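Local structure of pullulanase (Bacillus acidopullulyticus, 2WAN) at residues Phe830-Ala835 / Phe854-Tyr859; Gly716-Phe721 / Gln837-Leu842. The protein hydrolyses alpha-1,6-glucosidic linkages in pullulan and, as a debranching enzyme, probably acts on branched starch polysaccharides. All blocks are in the same frame, centred on the assembly; numbering follows the deposited sequence.

Contact 1: residues Phe830-Ala835 / Phe854-Tyr859; sequences FRMTTA and FELKNY. With SO4 (sulfate ion), chain J.
L856 reaches from the end of strand 852-856 with both of its methyl groups, offering one to F830 and the other to M832, and these three buried side chains make up the contact. CD1 of L856 meets the F830 ring obliquely, 3.8 Å from CD1 of F830. Measured to the ring centroid, the same methyl is 4.2 Å away and 29° off the ring normal, an off-centre CH-pi approach in which the two side chains cross at about a right angle. The second branch ends at the thioether: CD2 of L856 lies 3.9 Å from CE of M832. The M832 chain runs extended as far as SD and then bends about CG-SD (chi3 -104°), which brings CE up to the leucine. I868 and V870 of strand 868-873 also touch the F830 ring, while M832 packs on I838 of helix 835-841. R831, between the two apolar residues, turns to other partners: its NH1 donates to O4 of a sulfate at 2.7 Å and its NH2 to O3 at 2.9 Å, with O3 in the guanidinium plane. NE is bonded to R824 O and NH1 makes a salt bridge with D432, so the group is fixed from several directions. The loop thus illustrates how neighbouring residues can divide their labour where the segment following helix 811-826 meets the all-beta domain: the joint with the strand rests on dispersion and shape alone, whereas the charged guanidinium meets D432 and a sulfate that is probably from the crystallisation liquor.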
loop_
_atom_site.group_PDB
_atom_site.type_symbol
_atom_site.label_atom_id
_atom_site.label_comp_id
_atom_site.label_asym_id
_atom_site.label_seq_id
_atom_site.Cartn_x
_atom_site.Cartn_y
_atom_site.Cartn_z
ATOM N N PHE A 830 -16.027 -6.353 22.534
ATOM C CA PHE A 830 -14.713 -6.555 21.924
ATOM C C PHE A 830 -14.482 -5.731 20.656
ATOM O O PHE A 830 -13.355 -5.687 20.139
ATOM C CB PHE A 830 -14.520 -8.041 21.581
ATOM C CG PHE A 830 -14.422 -8.944 22.793
ATOM C CD1 PHE A 830 -13.303 -8.913 23.616
ATOM C CD2 PHE A 830 -15.454 -9.834 23.079
ATOM C CE1 PHE A 830 -13.214 -9.763 24.733
ATOM C CE2 PHE A 830 -15.377 -10.699 24.182
ATOM C CZ PHE A 830 -14.252 -10.651 25.018
ATOM N N ARG A 831 -15.538 -5.058 20.175
ATOM C CA ARG A 831 -15.543 -4.448 18.850
ATOM C C ARG A 831 -16.107 -3.027 18.932
ATOM O O ARG A 831 -16.913 -2.599 18.090
ATOM C CB ARG A 831 -16.384 -5.300 17.893
ATOM C CG ARG A 831 -15.787 -6.692 17.674
ATOM C CD ARG A 831 -16.655 -7.500 16.721
ATOM N NE ARG A 831 -17.752 -8.175 17.405
ATOM C CZ ARG A 831 -19.043 -7.876 17.309
ATOM N NH1 ARG A 831 -19.480 -6.853 16.562
ATOM N NH2 ARG A 831 -19.919 -8.611 17.978
ATOM N N MET A 832 -15.676 -2.286 19.952
ATOM C CA MET A 832 -16.037 -0.852 20.021
ATOM C C MET A 832 -15.550 -0.123 18.766
ATOM O O MET A 832 -14.540 -0.518 18.154
ATOM C CB MET A 832 -15.501 -0.223 21.309
ATOM C CG MET A 832 -16.196 -0.772 22.509
ATOM S SD MET A 832 -15.652 -0.001 24.045
ATOM C CE MET A 832 -14.599 -1.291 24.737
ATOM N N THR A 833 -16.279 0.916 18.355
ATOM C CA THR A 833 -16.014 1.538 17.049
ATOM C C THR A 833 -15.361 2.931 17.126
ATOM O O THR A 833 -14.880 3.451 16.108
ATOM C CB THR A 833 -17.303 1.639 16.191
ATOM O OG1 THR A 833 -18.251 2.479 16.855
ATOM C CG2 THR A 833 -17.938 0.240 15.930
ATOM N N THR A 834 -15.327 3.524 18.313
ATOM C CA THR A 834 -14.676 4.825 18.493
ATOM C C THR A 834 -13.701 4.826 19.664
ATOM O O THR A 834 -13.824 4.023 20.612
ATOM C CB THR A 834 -15.700 5.964 18.714
ATOM O OG1 THR A 834 -16.269 5.845 20.024
ATOM C CG2 THR A 834 -16.823 5.911 17.663
ATOM N N ALA A 835 -12.741 5.743 19.588
ATOM C CA ALA A 835 -11.796 5.978 20.676
ATOM C C ALA A 835 -12.516 6.377 21.961
ATOM O O ALA A 835 -12.155 5.900 23.029
ATOM C CB ALA A 835 -10.786 7.030 20.285
ATOM N N PHE A 854 -7.802 -6.658 31.752
ATOM C CA PHE A 854 -8.684 -5.504 31.527
ATOM C C PHE A 854 -10.142 -5.846 31.680
ATOM O O PHE A 854 -10.519 -7.020 31.628
ATOM C CB PHE A 854 -8.420 -4.830 30.168
ATOM C CG PHE A 854 -8.615 -5.733 28.982
ATOM C CD1 PHE A 854 -9.847 -5.797 28.329
ATOM C CD2 PHE A 854 -7.558 -6.514 28.509
ATOM C CE1 PHE A 854 -10.020 -6.634 27.223
ATOM C CE2 PHE A 854 -7.720 -7.348 27.400
ATOM C CZ PHE A 854 -8.946 -7.403 26.747
ATOM N N GLU A 855 -10.961 -4.806 31.846
ATOM C CA GLU A 855 -12.393 -4.964 32.012
ATOM C C GLU A 855 -13.114 -4.089 30.997
ATOM O O GLU A 855 -12.748 -2.913 30.794
ATOM C CB GLU A 855 -12.810 -4.573 33.438
ATOM C CG GLU A 855 -14.280 -4.865 33.736
ATOM C CD GLU A 855 -14.694 -4.436 35.155
ATOM O OE1 GLU A 855 -13.890 -3.776 35.861
ATOM O OE2 GLU A 855 -15.821 -4.779 35.561
ATOM N N LEU A 856 -14.121 -4.689 30.356
ATOM C CA LEU A 856 -15.004 -4.016 29.396
ATOM C C LEU A 856 -16.304 -3.808 30.149
ATOM O O LEU A 856 -17.009 -4.773 30.478
ATOM C CB LEU A 856 -15.209 -4.895 28.134
ATOM C CG LEU A 856 -13.910 -5.328 27.427
ATOM C CD1 LEU A 856 -14.173 -6.267 26.249
ATOM C CD2 LEU A 856 -13.102 -4.110 26.952
ATOM N N LYS A 857 -16.615 -2.546 30.467
ATOM C CA LYS A 857 -17.721 -2.246 31.375
ATOM C C LYS A 857 -18.937 -1.679 30.670
ATOM O O LYS A 857 -18.843 -1.232 29.537
ATOM C CB LYS A 857 -17.275 -1.215 32.418
ATOM C CG LYS A 857 -16.049 -1.651 33.225
ATOM C CD LYS A 857 -15.442 -0.438 33.951
ATOM C CE LYS A 857 -14.880 0.556 32.932
ATOM N NZ LYS A 857 -14.675 1.940 33.455
ATOM N N ASN A 858 -20.056 -1.659 31.390
ATOM C CA ASN A 858 -21.214 -0.833 31.017
ATOM C C ASN A 858 -21.963 -1.417 29.812
ATOM O O ASN A 858 -22.457 -0.650 29.004
ATOM C CB ASN A 858 -20.803 0.632 30.659
ATOM C CG ASN A 858 -19.947 1.329 31.728
ATOM O OD1 ASN A 858 -20.261 1.268 32.930
ATOM N ND2 ASN A 858 -18.863 2.033 31.279
ATOM N N TYR A 859 -22.027 -2.745 29.681
ATOM C CA TYR A 859 -22.609 -3.382 28.469
ATOM C C TYR A 859 -22.005 -2.736 27.214
ATOM O O TYR A 859 -22.738 -2.258 26.334
ATOM C CB TYR A 859 -24.142 -3.216 28.425
ATOM C CG TYR A 859 -24.867 -3.740 29.636
ATOM C CD1 TYR A 859 -25.061 -5.098 29.805
ATOM C CD2 TYR A 859 -25.375 -2.859 30.608
ATOM C CE1 TYR A 859 -25.707 -5.595 30.929
ATOM C CE2 TYR A 859 -26.035 -3.346 31.741
ATOM C CZ TYR A 859 -26.203 -4.712 31.885
ATOM O OH TYR A 859 -26.857 -5.228 32.977
HETATM S S SO4 J . -23.071 -7.247 16.303
HETATM O O1 SO4 J . -24.345 -6.588 16.581
HETATM O O2 SO4 J . -23.225 -8.149 15.149
HETATM O O3 SO4 J . -22.691 -8.067 17.474
HETATM O O4 SO4 J . -22.064 -6.219 15.968
#

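Contact 2: residues Gly716-Phe721 / Gln837-Leu842; sequences GSIQDF and QIKQNL. With SO4 (sulfate ion), chain L.
I718 points its terminal methyl at helix 835-841, where CD1 lies 3.9 Å from CG2 of I838, the two side chains meeting at a slant. CG1 of I718 sits between the backbone N and the carbonyl carbon (chi1 60°), and the extended second torsion carries CD1 out to the helix. Beside I838, the aliphatic part of K839 runs past I718 in the opposite direction, though the lysine has two conformers and its share is accordingly doubtful. G716, with positive phi, is the C-prime residue of the Schellman motif that ends helix 707-714; a beta carbon there would point at I838. Just beyond it, S717 O accepts from both D720 N and F721 N, tightening the turn that presents I718. Elsewhere on helix 835-841, Q837 and N841, one turn apart, hold a sulfate: Q837 NE2 reaches O2 at 3.1 Å almost straight (170°), and N841 ND2 reaches O3 at 2.8 Å through a more bent bond (138°). N861 N adds a further bond. The Q837 amide is also engaged at both ends, OE1 with T833 N and NE2 with N861 OD1. A leucine in place of Q837 would probably leave both without their amide partner and weaken the hold on the sulfate. One short helix therefore shows two chemistries: an apolar contact with the loop that leads to barrel strand 728-730, and neutral amides binding an anion probably from the crystallisation liquor.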
loop_
_atom_site.group_PDB
_atom_site.type_symbol
_atom_site.label_atom_id
_atom_site.label_comp_id
_atom_site.label_asym_id
_atom_site.label_seq_id
_atom_site.Cartn_x
_atom_site.Cartn_y
_atom_site.Cartn_z
ATOM N N GLY A 716 -6.846 -0.862 20.724
ATOM C CA GLY A 716 -7.027 -0.554 19.307
ATOM C C GLY A 716 -6.117 0.556 18.832
ATOM O O GLY A 716 -6.488 1.292 17.913
ATOM N N SER A 717 -4.957 0.693 19.487
ATOM C CA SER A 717 -3.872 1.585 19.068
ATOM C C SER A 717 -4.169 3.087 19.104
ATOM O O SER A 717 -3.422 3.877 18.519
ATOM C CB SER A 717 -3.357 1.161 17.689
ATOM O OG SER A 717 -2.797 -0.139 17.789
ATOM N N ILE A 718 -5.238 3.455 19.806
ATOM C CA ILE A 718 -5.741 4.847 19.826
ATOM C C ILE A 718 -4.802 5.833 20.538
ATOM O O ILE A 718 -4.961 7.051 20.412
ATOM C CB ILE A 718 -7.154 4.923 20.431
ATOM C CG1 ILE A 718 -7.159 4.412 21.875
ATOM C CG2 ILE A 718 -8.187 4.155 19.528
ATOM C CD1 ILE A 718 -8.528 4.573 22.595
ATOM N N GLN A 719 -3.822 5.303 21.269
ATOM C CA GLN A 719 -2.791 6.147 21.892
ATOM C C GLN A 719 -1.433 5.920 21.245
ATOM O O GLN A 719 -0.426 6.420 21.734
ATOM C CB GLN A 719 -2.700 5.879 23.402
ATOM C CG GLN A 719 -3.943 6.292 24.153
ATOM C CD GLN A 719 -3.834 6.024 25.646
ATOM O OE1 GLN A 719 -4.808 6.162 26.372
ATOM N NE2 GLN A 719 -2.645 5.646 26.105
ATOM N N ASP A 720 -1.410 5.178 20.138
ATOM C CA ASP A 720 -0.164 4.817 19.481
ATOM C C ASP A 720 -0.166 5.482 18.092
ATOM O O ASP A 720 0.625 6.402 17.856
ATOM C CB ASP A 720 -0.038 3.273 19.444
ATOM C CG ASP A 720 1.257 2.774 18.800
ATOM O OD1 ASP A 720 2.138 3.591 18.442
ATOM O OD2 ASP A 720 1.403 1.537 18.662
ATOM N N PHE A 721 -1.061 5.061 17.193
ATOM C CA PHE A 721 -1.073 5.623 15.833
ATOM C C PHE A 721 -2.447 5.728 15.163
ATOM O O PHE A 721 -2.521 6.126 14.000
ATOM C CB PHE A 721 -0.110 4.833 14.918
ATOM C CG PHE A 721 -0.485 3.393 14.754
ATOM C CD1 PHE A 721 -1.407 3.008 13.779
ATOM C CD2 PHE A 721 0.051 2.423 15.592
ATOM C CE1 PHE A 721 -1.788 1.658 13.635
ATOM C CE2 PHE A 721 -0.317 1.098 15.456
ATOM C CZ PHE A 721 -1.250 0.713 14.478
ATOM N N GLN A 837 -15.590 5.564 23.012
ATOM C CA GLN A 837 -16.181 4.372 23.615
ATOM C C GLN A 837 -15.130 3.594 24.381
ATOM O O GLN A 837 -15.403 3.129 25.478
ATOM C CB GLN A 837 -16.754 3.408 22.571
ATOM C CG GLN A 837 -18.183 3.608 22.194
ATOM C CD GLN A 837 -18.651 2.484 21.289
ATOM O OE1 GLN A 837 -17.928 2.061 20.383
ATOM N NE2 GLN A 837 -19.845 1.979 21.545
ATOM N N ILE A 838 -13.952 3.401 23.774
ATOM C CA ILE A 838 -12.895 2.606 24.432
ATOM C C ILE A 838 -12.423 3.298 25.725
ATOM O O ILE A 838 -12.274 2.658 26.776
ATOM C CB ILE A 838 -11.713 2.320 23.471
ATOM C CG1 ILE A 838 -12.194 1.470 22.273
ATOM C CG2 ILE A 838 -10.548 1.656 24.219
ATOM C CD1 ILE A 838 -11.193 1.373 21.088
ATOM N N LYS A 839 -12.211 4.612 25.669
ATOM C CA LYS A 839 -11.781 5.348 26.864
ATOM C C LYS A 839 -12.862 5.289 27.953
ATOM O O LYS A 839 -12.556 5.233 29.142
ATOM C CB LYS A 839 -11.434 6.795 26.503
ATOM C CG LYS A 839 -10.202 6.920 25.608
ATOM C CD LYS A 839 -10.130 8.303 24.966
ATOM C CE LYS A 839 -9.169 8.325 23.789
ATOM N NZ LYS A 839 -7.748 8.466 24.197
ATOM N N GLN A 840 -14.126 5.278 27.538
ATOM C CA GLN A 840 -15.240 5.213 28.483
ATOM C C GLN A 840 -15.378 3.839 29.136
ATOM O O GLN A 840 -15.660 3.739 30.342
ATOM C CB GLN A 840 -16.550 5.608 27.793
ATOM C CG GLN A 840 -17.806 5.476 28.662
ATOM C CD GLN A 840 -19.094 5.414 27.839
ATOM O OE1 GLN A 840 -19.260 6.146 26.861
ATOM N NE2 GLN A 840 -20.014 4.531 28.239
ATOM N N ASN A 841 -15.176 2.776 28.350
ATOM C CA ASN A 841 -15.616 1.439 28.781
ATOM C C ASN A 841 -14.513 0.443 29.127
ATOM O O ASN A 841 -14.791 -0.584 29.753
ATOM C CB ASN A 841 -16.505 0.778 27.710
ATOM C CG ASN A 841 -17.806 1.506 27.482
ATOM O OD1 ASN A 841 -18.393 2.091 28.407
ATOM N ND2 ASN A 841 -18.297 1.444 26.237
ATOM N N LEU A 842 -13.285 0.719 28.706
ATOM C CA LEU A 842 -12.185 -0.234 28.944
ATOM C C LEU A 842 -11.227 0.311 29.997
ATOM O O LEU A 842 -10.704 1.429 29.875
ATOM C CB LEU A 842 -11.443 -0.564 27.632
ATOM C CG LEU A 842 -10.367 -1.679 27.628
ATOM C CD1 LEU A 842 -10.094 -2.175 26.189
ATOM C CD2 LEU A 842 -9.044 -1.243 28.269
HETATM S S SO4 L . -21.930 2.383 24.632
HETATM O O1 SO4 L . -23.004 1.581 24.036
HETATM O O2 SO4 L . -21.568 3.460 23.702
HETATM O O3 SO4 L . -20.782 1.527 24.903
HETATM O O4 SO4 L . -22.369 2.982 25.890
#

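Contacts 1 and 2 lie with their centres about 9 Å apart, and their segments alternate along the chain: 716-721, 830-835, 837-842, then 854-859. Helix 835-841 links them, since the loop of contact 1 leads into it and contact 2 uses I838 and K839 on it. Strands 842-844 and 852-856 follow, pairing antiparallel in the all-beta domain. The contacts touch directly: K857 N lies 2.8 Å from N841 O, a probable hydrogen bond, and L856 CD2 packs 3.7 Å from L842 CD1. Together they join the start of the all-beta domain to the loop before barrel strand 728-730 and to the loop after helix 811-826, two adjoining contacts at the junction of the domains.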